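Local structure of FYVE, RhoGEF and PH domain-containing protein 5 (Homo sapiens, 3MPX) at residues Q115-H120 / Q171-Y176; K35-M40 / P80-L85; Q175-L180 / N220-V225. The protein activates the small GTPase CDC42 by exchanging its bound GDP for GTP, through the DH domain that is paired with a PH domain in this fragment. All blocks are in the same frame, centred on the assembly; numbering follows the deposited sequence.

Interaction 1 (Q115-H120 / Q171-Y176); sequences QGFDHH and QRLFQY
Tyr176 OH is hydrogen-bonded to OE1 of Glu34 on helix 21-59, an oxygen that also takes a salt bridge from Arg172 NH1, and the ring so tethered meets Phe117 through CE2. Its CE2 lies 3.5 Å from Phe117 CE1, close to the plane of the phenylalanine ring. The two rings touch rim to rim, their planes 79° apart and neither over the other's face. One turn earlier, Leu173 lays both methyls against the His120 ring, and CD2 reaches the phenylalanine edge as well, 3.6 Å from Phe117 CE1. This CD2 sits over the imidazole face in a CH-pi contact, 3.7 Å from the His120 centroid and almost on the ring normal. CD1 lies on the same side of the ring, displaced toward ND1, 3.6 Å from His120 ND1. This is core packing of the all-helical DH bundle, where the start of helix 117-138 meets helix 162-184. Phe117 CG stands anti to the carbonyl carbon (chi1 -78°), which carries the ring toward Leu173 and Tyr176. The far nitrogen of His120, NE2, is hydrogen-bonded to His86 NE2 on helix 66-98. With an alanine here, His86 NE2 would probably lose this partner and a gap is likely to open beside Leu173 CD2. Tyr176 CD1 lies over one face of the Arg172 guanidinium, whose NH2 donates a nearly straight 3.0 Å bond to Gln175 OE1, in the guanidinium plane.

Interaction 2 (K35-M40 / P80-L85); sequences KAYVEM and PAIHDL
Tyr37 and Ile82 approach each other at a slant, the phenol of one helix pointing its end at a branch of the other. The nearest atoms are Tyr37 OH and Ile82 CG2, 4.2 Å apart, a loose van der Waals contact in which the hydroxyl gains nothing polar from the isoleucine; its hydrogen bond goes to the backbone oxygen of Val169. With CG anti to the backbone N (chi1 -177°), the Tyr37 ring swings toward helix 66-98, where it also meets His86 edge-to-face. Ile82 turns its CG2 branch to the phenol, and both side chains also rest on His120 of helix 117-138. The two segments belong to helix 21-59 and helix 66-98, which run in opposite directions here as neighbouring members of the DH helical bundle, and Val38 and His83 mark their nearest backbone approach, with CA atoms 6.6 Å apart. There the His83 ring meets the Val38 carbonyl obliquely, with His83 CD2 4.0 Å from Val38 O. His83 NE2 is also 4.0 Å from Val38 O, too long for a hydrogen bond. The valine itself adds CG1, 4.5 Å from His83 NE2, and then packs further along helix 66-98 on His86, Gln87 and Leu90. A trans first torsion (chi1 179°) carries the His83 ring toward helix 21-59, where it also touches Gln42 and Asn45.

Interaction 3 (Q175-L180 / N220-V225); sequences QYQVLL and NLQKLV
Gln222 and Val225, one turn apart on helix 218-230, meet Gln175, Gln177 and Val178 of helix 162-184. The contact lies at the junction of a DH-PH tandem: helix 218-230 follows helix 192-214 of the DH bundle and leads into the strands of the PH domain. The two short helical segments run in roughly the same direction, with their axes 10.7 Å apart and inclined at -33°. The second segment begins at Asn220, which faces the PH side. Its OD1 accepts a hydrogen bond from the backbone N of Phe244 and another from Lys223 NZ at 3.3 Å, the lysine nitrogen lying in the carbonyl plane on a lone pair. Leu221 turns to Gln171 and Phe174, earlier on helix 162-184, and to Leu238 in the following loop. At Gln222 the contact proper starts. Its extended chain crosses that of Gln177 at about a right angle, yet the two amide planes are nearly parallel, 11° apart. Gln177 NE2 stands 3.8 Å from Gln222 OE1, too far for a hydrogen bond, so the pair is a loose polar approach; Gln177 is instead tied through OE1 to Thr208 OG1 on helix 192-214. Leu224 packs on Leu237. Val225 then closes the segment and has the largest share of the buried surface. With CG1 trans to the backbone N (chi1 169°), that methyl is directed at Gln175 and Val178. It lies 3.9 Å from Gln175 N and 4.2 Å from Gln175 CG, where the two side chains cross nearly perpendicularly, and Val178 CG1 approaches the same Val225 CG1 at 4.2 Å.

Overall arrangement
From the N terminus, interaction 2 closes first, bringing helix 66-98 back against helix 21-59. Interaction 1 opens only afterwards, joining the start of helix 117-138 to helix 162-184 across 50 largely helical residues. Interaction 3 then begins where interaction 1 ends, sharing Gln175 and Tyr176, and reaches helix 218-230. None nests inside another: interaction 2 precedes interaction 1, and interaction 3 starts on the segment that closes interaction 1. Interactions 1 and 2 touch inside the DH bundle, where Arg172 CB packs 3.4 Å from Tyr37 CZ. Phe174 carries the packing on to Gln222 and Val225, so helix 162-184 connects the bundle core to the helix leading into the PH domain.

Interaction 1 (Q115-H120 / Q171-Y176)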
loop_
_atom_site.group_PDB
_atom_site.type_symbol
_atom_site.label_atom_id
_atom_site.label_comp_id
_atom_site.label_asym_id
_atom_site.label_seq_id
_atom_site.Cartn_x
_atom_site.Cartn_y
_atom_site.Cartn_z
ATOM N N GLN A 115 8.109 17.750 -10.932
ATOM C CA GLN A 115 9.487 17.289 -11.139
ATOM C C GLN A 115 9.927 16.342 -10.008
ATOM O O GLN A 115 10.702 15.420 -10.244
ATOM C CB GLN A 115 10.435 18.513 -11.223
ATOM C CG GLN A 115 11.929 18.222 -10.971
ATOM C CD GLN A 115 12.785 19.464 -10.821
ATOM O OE1 GLN A 115 12.946 20.015 -9.724
ATOM N NE2 GLN A 115 13.381 19.914 -11.920
ATOM N N GLY A 116 9.447 16.595 -8.794
ATOM C CA GLY A 116 9.779 15.781 -7.631
ATOM C C GLY A 116 9.272 14.357 -7.710
ATOM O O GLY A 116 10.043 13.413 -7.516
ATOM N N PHE A 117 7.970 14.205 -8.007
ATOM C CA PHE A 117 7.293 12.925 -8.151
ATOM C C PHE A 117 7.778 12.181 -9.411
ATOM O O PHE A 117 7.427 11.019 -9.613
ATOM C CB PHE A 117 5.763 13.117 -8.151
ATOM C CG PHE A 117 5.171 13.338 -6.775
ATOM C CD1 PHE A 117 4.902 12.267 -5.935
ATOM C CD2 PHE A 117 4.855 14.617 -6.330
ATOM C CE1 PHE A 117 4.366 12.475 -4.658
ATOM C CE2 PHE A 117 4.323 14.821 -5.051
ATOM C CZ PHE A 117 4.079 13.745 -4.227
ATOM N N ASP A 118 8.615 12.830 -10.238
ATOM C CA ASP A 118 9.166 12.183 -11.430
ATOM C C ASP A 118 10.241 11.199 -11.025
ATOM O O ASP A 118 10.411 10.185 -11.697
ATOM C CB ASP A 118 9.673 13.209 -12.445
ATOM C CG ASP A 118 8.567 13.836 -13.277
ATOM O OD1 ASP A 118 7.618 13.101 -13.663
ATOM O OD2 ASP A 118 8.665 15.049 -13.577
ATOM N N HIS A 119 10.920 11.466 -9.886
ATOM C CA HIS A 119 11.905 10.573 -9.273
ATOM C C HIS A 119 11.211 9.270 -8.842
ATOM O O HIS A 119 11.764 8.191 -9.053
ATOM C CB HIS A 119 12.607 11.263 -8.097
ATOM C CG HIS A 119 13.561 12.338 -8.529
ATOM N ND1 HIS A 119 14.722 12.037 -9.230
ATOM C CD2 HIS A 119 13.491 13.677 -8.360
ATOM C CE1 HIS A 119 15.316 13.192 -9.452
ATOM N NE2 HIS A 119 14.621 14.205 -8.939
ATOM N N HIS A 120 9.968 9.386 -8.297
ATOM C CA HIS A 120 9.086 8.261 -7.978
ATOM C C HIS A 120 8.824 7.409 -9.239
ATOM O O HIS A 120 9.026 6.200 -9.198
ATOM C CB HIS A 120 7.751 8.737 -7.358
ATOM C CG HIS A 120 7.822 8.860 -5.867
ATOM N ND1 HIS A 120 7.969 7.737 -5.046
ATOM C CD2 HIS A 120 7.831 9.964 -5.092
ATOM C CE1 HIS A 120 8.021 8.199 -3.811
ATOM N NE2 HIS A 120 7.934 9.529 -3.787
ATOM N N GLN A 171 4.635 2.785 -1.707
ATOM C CA GLN A 171 3.336 2.679 -1.059
ATOM C C GLN A 171 2.755 4.074 -0.653
ATOM O O GLN A 171 1.535 4.275 -0.724
ATOM C CB GLN A 171 3.465 1.702 0.126
ATOM C CG GLN A 171 2.392 1.766 1.190
ATOM C CD GLN A 171 2.780 0.900 2.347
ATOM O OE1 GLN A 171 2.345 -0.235 2.443
ATOM N NE2 GLN A 171 3.646 1.398 3.221
ATOM N N ARG A 172 3.629 5.040 -0.286
ATOM C CA ARG A 172 3.199 6.394 0.085
ATOM C C ARG A 172 2.324 7.039 -0.995
ATOM O O ARG A 172 1.418 7.819 -0.673
ATOM C CB ARG A 172 4.415 7.289 0.337
ATOM C CG ARG A 172 4.097 8.612 1.041
ATOM C CD ARG A 172 3.454 8.444 2.416
ATOM N NE ARG A 172 3.097 9.744 2.976
ATOM C CZ ARG A 172 2.064 9.969 3.773
ATOM N NH1 ARG A 172 1.838 11.184 4.240
ATOM N NH2 ARG A 172 1.243 8.978 4.106
ATOM N N LEU A 173 2.626 6.729 -2.277
ATOM C CA LEU A 173 1.905 7.231 -3.431
ATOM C C LEU A 173 0.435 6.793 -3.422
ATOM O O LEU A 173 -0.430 7.614 -3.695
ATOM C CB LEU A 173 2.621 6.808 -4.725
ATOM C CG LEU A 173 4.077 7.305 -4.913
ATOM C CD1 LEU A 173 4.665 6.780 -6.207
ATOM C CD2 LEU A 173 4.178 8.849 -4.858
ATOM N N PHE A 174 0.149 5.529 -3.047
ATOM C CA PHE A 174 -1.229 5.012 -2.957
ATOM C C PHE A 174 -1.963 5.616 -1.717
ATOM O O PHE A 174 -3.182 5.806 -1.745
ATOM C CB PHE A 174 -1.246 3.471 -2.965
ATOM C CG PHE A 174 -0.567 2.856 -4.177
ATOM C CD1 PHE A 174 -1.142 2.943 -5.443
ATOM C CD2 PHE A 174 0.634 2.162 -4.048
ATOM C CE1 PHE A 174 -0.510 2.380 -6.563
ATOM C CE2 PHE A 174 1.262 1.597 -5.176
ATOM C CZ PHE A 174 0.688 1.720 -6.428
ATOM N N GLN A 175 -1.189 5.987 -0.676
ATOM C CA GLN A 175 -1.650 6.647 0.530
ATOM C C GLN A 175 -2.110 8.070 0.224
ATOM O O GLN A 175 -3.189 8.457 0.677
ATOM C CB GLN A 175 -0.558 6.619 1.609
ATOM C CG GLN A 175 -0.464 5.264 2.346
ATOM C CD GLN A 175 0.766 5.124 3.216
ATOM O OE1 GLN A 175 1.478 6.086 3.517
ATOM N NE2 GLN A 175 1.060 3.907 3.630
ATOM N N TYR A 176 -1.345 8.838 -0.590
ATOM C CA TYR A 176 -1.750 10.196 -0.982
ATOM C C TYR A 176 -3.103 10.108 -1.721
ATOM O O TYR A 176 -4.023 10.840 -1.382
ATOM C CB TYR A 176 -0.714 10.851 -1.897
ATOM C CG TYR A 176 0.623 11.212 -1.283
ATOM C CD1 TYR A 176 0.712 11.671 0.030
ATOM C CD2 TYR A 176 1.781 11.228 -2.054
ATOM C CE1 TYR A 176 1.934 12.048 0.584
ATOM C CE2 TYR A 176 3.008 11.606 -1.512
ATOM C CZ TYR A 176 3.084 11.993 -0.187
ATOM O OH TYR A 176 4.299 12.338 0.341
#

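Interaction 2 (K35-M40 / P80-L85)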
loop_
_atom_site.group_PDB
_atom_site.type_symbol
_atom_site.label_atom_id
_atom_site.label_comp_id
_atom_site.label_asym_id
_atom_site.label_seq_id
_atom_site.Cartn_x
_atom_site.Cartn_y
_atom_site.Cartn_z
ATOM N N LYS A 35 5.624 12.688 8.420
ATOM C CA LYS A 35 6.739 12.690 9.382
ATOM C C LYS A 35 7.334 11.286 9.458
ATOM O O LYS A 35 8.536 11.104 9.243
ATOM C CB LYS A 35 6.278 13.104 10.795
ATOM C CG LYS A 35 5.801 14.525 10.902
ATOM C CD LYS A 35 5.681 14.989 12.333
ATOM C CE LYS A 35 5.097 16.388 12.410
ATOM N NZ LYS A 35 3.901 16.467 13.307
ATOM N N ALA A 36 6.474 10.288 9.720
ATOM C CA ALA A 36 6.864 8.881 9.825
ATOM C C ALA A 36 7.548 8.355 8.560
ATOM O O ALA A 36 8.433 7.499 8.665
ATOM C CB ALA A 36 5.650 8.042 10.144
ATOM N N TYR A 37 7.133 8.871 7.376
ATOM C CA TYR A 37 7.643 8.503 6.063
ATOM C C TYR A 37 9.024 9.098 5.813
ATOM O O TYR A 37 9.892 8.420 5.250
ATOM C CB TYR A 37 6.659 8.953 4.982
ATOM C CG TYR A 37 7.049 8.550 3.578
ATOM C CD1 TYR A 37 7.105 7.205 3.204
ATOM C CD2 TYR A 37 7.348 9.511 2.614
ATOM C CE1 TYR A 37 7.460 6.828 1.907
ATOM C CE2 TYR A 37 7.680 9.147 1.307
ATOM C CZ TYR A 37 7.733 7.804 0.960
ATOM O OH TYR A 37 8.030 7.439 -0.326
ATOM N N VAL A 38 9.224 10.361 6.237
ATOM C CA VAL A 38 10.474 11.113 6.101
ATOM C C VAL A 38 11.537 10.495 7.029
ATOM O O VAL A 38 12.688 10.340 6.622
ATOM C CB VAL A 38 10.236 12.621 6.324
ATOM C CG1 VAL A 38 11.548 13.380 6.476
ATOM C CG2 VAL A 38 9.420 13.199 5.177
ATOM N N GLU A 39 11.118 10.054 8.229
ATOM C CA GLU A 39 11.940 9.345 9.216
ATOM C C GLU A 39 12.394 8.006 8.585
ATOM O O GLU A 39 13.554 7.611 8.715
ATOM C CB GLU A 39 11.090 9.100 10.487
ATOM C CG GLU A 39 11.684 8.157 11.534
ATOM C CD GLU A 39 12.592 8.753 12.594
ATOM O OE1 GLU A 39 13.055 7.980 13.466
ATOM O OE2 GLU A 39 12.845 9.982 12.563
HETATM N N MSE A 40 11.479 7.339 7.878
HETATM C CA MSE A 40 11.732 6.081 7.213
HETATM C C MSE A 40 12.666 6.269 6.035
HETATM O O MSE A 40 13.570 5.453 5.858
HETATM C CB MSE A 40 10.404 5.441 6.784
HETATM C CG MSE A 40 10.553 4.026 6.253
HETATM SE SE MSE A 40 10.943 4.033 4.339
HETATM C CE MSE A 40 9.122 4.145 3.667
ATOM N N PRO A 80 17.985 9.197 -2.438
ATOM C CA PRO A 80 18.240 10.551 -1.874
ATOM C C PRO A 80 17.353 11.663 -2.465
ATOM O O PRO A 80 16.911 12.562 -1.737
ATOM C CB PRO A 80 19.711 10.802 -2.199
ATOM C CG PRO A 80 20.294 9.488 -2.469
ATOM C CD PRO A 80 19.214 8.652 -3.058
ATOM N N ALA A 81 17.062 11.576 -3.778
ATOM C CA ALA A 81 16.204 12.513 -4.493
ATOM C C ALA A 81 14.791 12.470 -3.935
ATOM O O ALA A 81 14.139 13.513 -3.861
ATOM C CB ALA A 81 16.178 12.171 -5.977
ATOM N N ILE A 82 14.309 11.257 -3.568
ATOM C CA ILE A 82 12.978 11.056 -2.990
ATOM C C ILE A 82 12.981 11.588 -1.571
ATOM O O ILE A 82 12.100 12.360 -1.228
ATOM C CB ILE A 82 12.473 9.589 -3.103
ATOM C CG1 ILE A 82 12.164 9.232 -4.570
ATOM C CG2 ILE A 82 11.238 9.331 -2.210
ATOM C CD1 ILE A 82 12.466 7.751 -4.977
ATOM N N HIS A 83 13.999 11.238 -0.776
ATOM C CA HIS A 83 14.146 11.729 0.595
ATOM C C HIS A 83 14.033 13.279 0.669
ATOM O O HIS A 83 13.278 13.805 1.494
ATOM C CB HIS A 83 15.470 11.242 1.198
ATOM C CG HIS A 83 15.713 11.731 2.595
ATOM N ND1 HIS A 83 16.943 12.224 2.977
ATOM C CD2 HIS A 83 14.867 11.807 3.653
ATOM C CE1 HIS A 83 16.814 12.581 4.245
ATOM N NE2 HIS A 83 15.584 12.352 4.697
ATOM N N ASP A 84 14.743 13.985 -0.239
ATOM C CA ASP A 84 14.777 15.432 -0.325
ATOM C C ASP A 84 13.425 15.982 -0.701
ATOM O O ASP A 84 13.007 17.002 -0.128
ATOM C CB ASP A 84 15.862 15.892 -1.319
ATOM C CG ASP A 84 17.308 15.629 -0.890
ATOM O OD1 ASP A 84 17.552 15.445 0.337
ATOM O OD2 ASP A 84 18.204 15.632 -1.774
ATOM N N LEU A 85 12.715 15.283 -1.622
ATOM C CA LEU A 85 11.383 15.676 -2.087
ATOM C C LEU A 85 10.409 15.709 -0.926
ATOM O O LEU A 85 9.715 16.713 -0.745
ATOM C CB LEU A 85 10.881 14.757 -3.229
ATOM C CG LEU A 85 9.361 14.596 -3.433
ATOM C CD1 LEU A 85 8.724 15.829 -4.050
ATOM C CD2 LEU A 85 9.046 13.364 -4.250
#

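Interaction 3 (Q175-L180 / N220-V225)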
loop_
_atom_site.group_PDB
_atom_site.type_symbol
_atom_site.label_atom_id
_atom_site.label_comp_id
_atom_site.label_asym_id
_atom_site.label_seq_id
_atom_site.Cartn_x
_atom_site.Cartn_y
_atom_site.Cartn_z
ATOM N N GLN A 175 -1.189 5.987 -0.676
ATOM C CA GLN A 175 -1.650 6.647 0.530
ATOM C C GLN A 175 -2.110 8.070 0.224
ATOM O O GLN A 175 -3.189 8.457 0.677
ATOM C CB GLN A 175 -0.558 6.619 1.609
ATOM C CG GLN A 175 -0.464 5.264 2.346
ATOM C CD GLN A 175 0.766 5.124 3.216
ATOM O OE1 GLN A 175 1.478 6.086 3.517
ATOM N NE2 GLN A 175 1.060 3.907 3.630
ATOM N N TYR A 176 -1.345 8.838 -0.590
ATOM C CA TYR A 176 -1.750 10.196 -0.982
ATOM C C TYR A 176 -3.103 10.108 -1.721
ATOM O O TYR A 176 -4.023 10.840 -1.382
ATOM C CB TYR A 176 -0.714 10.851 -1.897
ATOM C CG TYR A 176 0.623 11.212 -1.283
ATOM C CD1 TYR A 176 0.712 11.671 0.030
ATOM C CD2 TYR A 176 1.781 11.228 -2.054
ATOM C CE1 TYR A 176 1.934 12.048 0.584
ATOM C CE2 TYR A 176 3.008 11.606 -1.512
ATOM C CZ TYR A 176 3.084 11.993 -0.187
ATOM O OH TYR A 176 4.299 12.338 0.341
ATOM N N GLN A 177 -3.240 9.148 -2.664
ATOM C CA GLN A 177 -4.468 8.852 -3.400
ATOM C C GLN A 177 -5.643 8.615 -2.465
ATOM O O GLN A 177 -6.643 9.308 -2.600
ATOM C CB GLN A 177 -4.263 7.640 -4.299
ATOM C CG GLN A 177 -3.543 7.995 -5.595
ATOM C CD GLN A 177 -3.321 6.831 -6.537
ATOM O OE1 GLN A 177 -3.167 7.033 -7.746
ATOM N NE2 GLN A 177 -3.266 5.592 -6.024
ATOM N N VAL A 178 -5.512 7.717 -1.467
ATOM C CA VAL A 178 -6.624 7.453 -0.537
ATOM C C VAL A 178 -6.908 8.673 0.371
ATOM O O VAL A 178 -8.072 9.034 0.529
ATOM C CB VAL A 178 -6.552 6.117 0.277
ATOM C CG1 VAL A 178 -6.282 4.924 -0.620
ATOM C CG2 VAL A 178 -5.540 6.168 1.412
ATOM N N LEU A 179 -5.860 9.311 0.925
ATOM C CA LEU A 179 -6.014 10.477 1.794
ATOM C C LEU A 179 -6.620 11.654 1.043
ATOM O O LEU A 179 -7.556 12.280 1.557
ATOM C CB LEU A 179 -4.665 10.904 2.412
ATOM C CG LEU A 179 -4.241 10.191 3.687
ATOM C CD1 LEU A 179 -2.764 9.909 3.679
ATOM C CD2 LEU A 179 -4.559 11.027 4.899
ATOM N N LEU A 180 -6.107 11.937 -0.176
ATOM C CA LEU A 180 -6.525 13.075 -0.979
ATOM C C LEU A 180 -7.941 12.934 -1.492
ATOM O O LEU A 180 -8.654 13.946 -1.621
ATOM C CB LEU A 180 -5.521 13.368 -2.094
ATOM C CG LEU A 180 -4.221 14.047 -1.590
ATOM C CD1 LEU A 180 -3.126 13.919 -2.579
ATOM C CD2 LEU A 180 -4.446 15.522 -1.253
ATOM N N ASN A 220 -0.965 -5.300 -6.584
ATOM C CA ASN A 220 -1.219 -5.842 -5.249
ATOM C C ASN A 220 -1.011 -4.803 -4.145
ATOM O O ASN A 220 -1.841 -4.736 -3.223
ATOM C CB ASN A 220 -0.381 -7.083 -4.965
ATOM C CG ASN A 220 -1.070 -7.956 -3.960
ATOM O OD1 ASN A 220 -2.096 -8.582 -4.261
ATOM N ND2 ASN A 220 -0.593 -7.934 -2.724
ATOM N N LEU A 221 0.080 -3.993 -4.246
ATOM C CA LEU A 221 0.387 -2.930 -3.289
ATOM C C LEU A 221 -0.788 -1.955 -3.224
ATOM O O LEU A 221 -1.188 -1.550 -2.133
ATOM C CB LEU A 221 1.703 -2.191 -3.651
ATOM C CG LEU A 221 2.183 -1.088 -2.670
ATOM C CD1 LEU A 221 2.274 -1.606 -1.233
ATOM C CD2 LEU A 221 3.529 -0.521 -3.083
ATOM N N GLN A 222 -1.374 -1.640 -4.390
ATOM C CA GLN A 222 -2.531 -0.769 -4.495
ATOM C C GLN A 222 -3.739 -1.406 -3.809
ATOM O O GLN A 222 -4.318 -0.754 -2.943
ATOM C CB GLN A 222 -2.831 -0.417 -5.968
ATOM C CG GLN A 222 -4.155 0.327 -6.172
ATOM C CD GLN A 222 -4.209 1.038 -7.487
ATOM O OE1 GLN A 222 -4.240 2.271 -7.560
ATOM N NE2 GLN A 222 -4.254 0.275 -8.551
ATOM N N LYS A 223 -4.101 -2.669 -4.161
ATOM C CA LYS A 223 -5.249 -3.358 -3.549
ATOM C C LYS A 223 -5.190 -3.291 -2.031
ATOM O O LYS A 223 -6.146 -2.818 -1.418
ATOM C CB LYS A 223 -5.378 -4.822 -4.015
ATOM C CG LYS A 223 -6.018 -4.985 -5.393
ATOM C CD LYS A 223 -5.863 -6.398 -5.967
ATOM C CE LYS A 223 -4.575 -6.652 -6.721
ATOM N NZ LYS A 223 -4.199 -8.095 -6.721
ATOM N N LEU A 224 -4.021 -3.657 -1.443
ATOM C CA LEU A 224 -3.812 -3.688 0.004
ATOM C C LEU A 224 -3.854 -2.299 0.635
ATOM O O LEU A 224 -4.338 -2.185 1.775
ATOM C CB LEU A 224 -2.529 -4.444 0.391
ATOM C CG LEU A 224 -2.316 -5.884 -0.209
ATOM C CD1 LEU A 224 -1.114 -6.577 0.433
ATOM C CD2 LEU A 224 -3.580 -6.774 -0.130
ATOM N N VAL A 225 -3.422 -1.235 -0.099
ATOM C CA VAL A 225 -3.485 0.123 0.465
ATOM C C VAL A 225 -4.962 0.582 0.528
ATOM O O VAL A 225 -5.404 1.111 1.567
ATOM C CB VAL A 225 -2.545 1.153 -0.212
ATOM C CG1 VAL A 225 -2.867 2.578 0.237
ATOM C CG2 VAL A 225 -1.074 0.839 0.079
#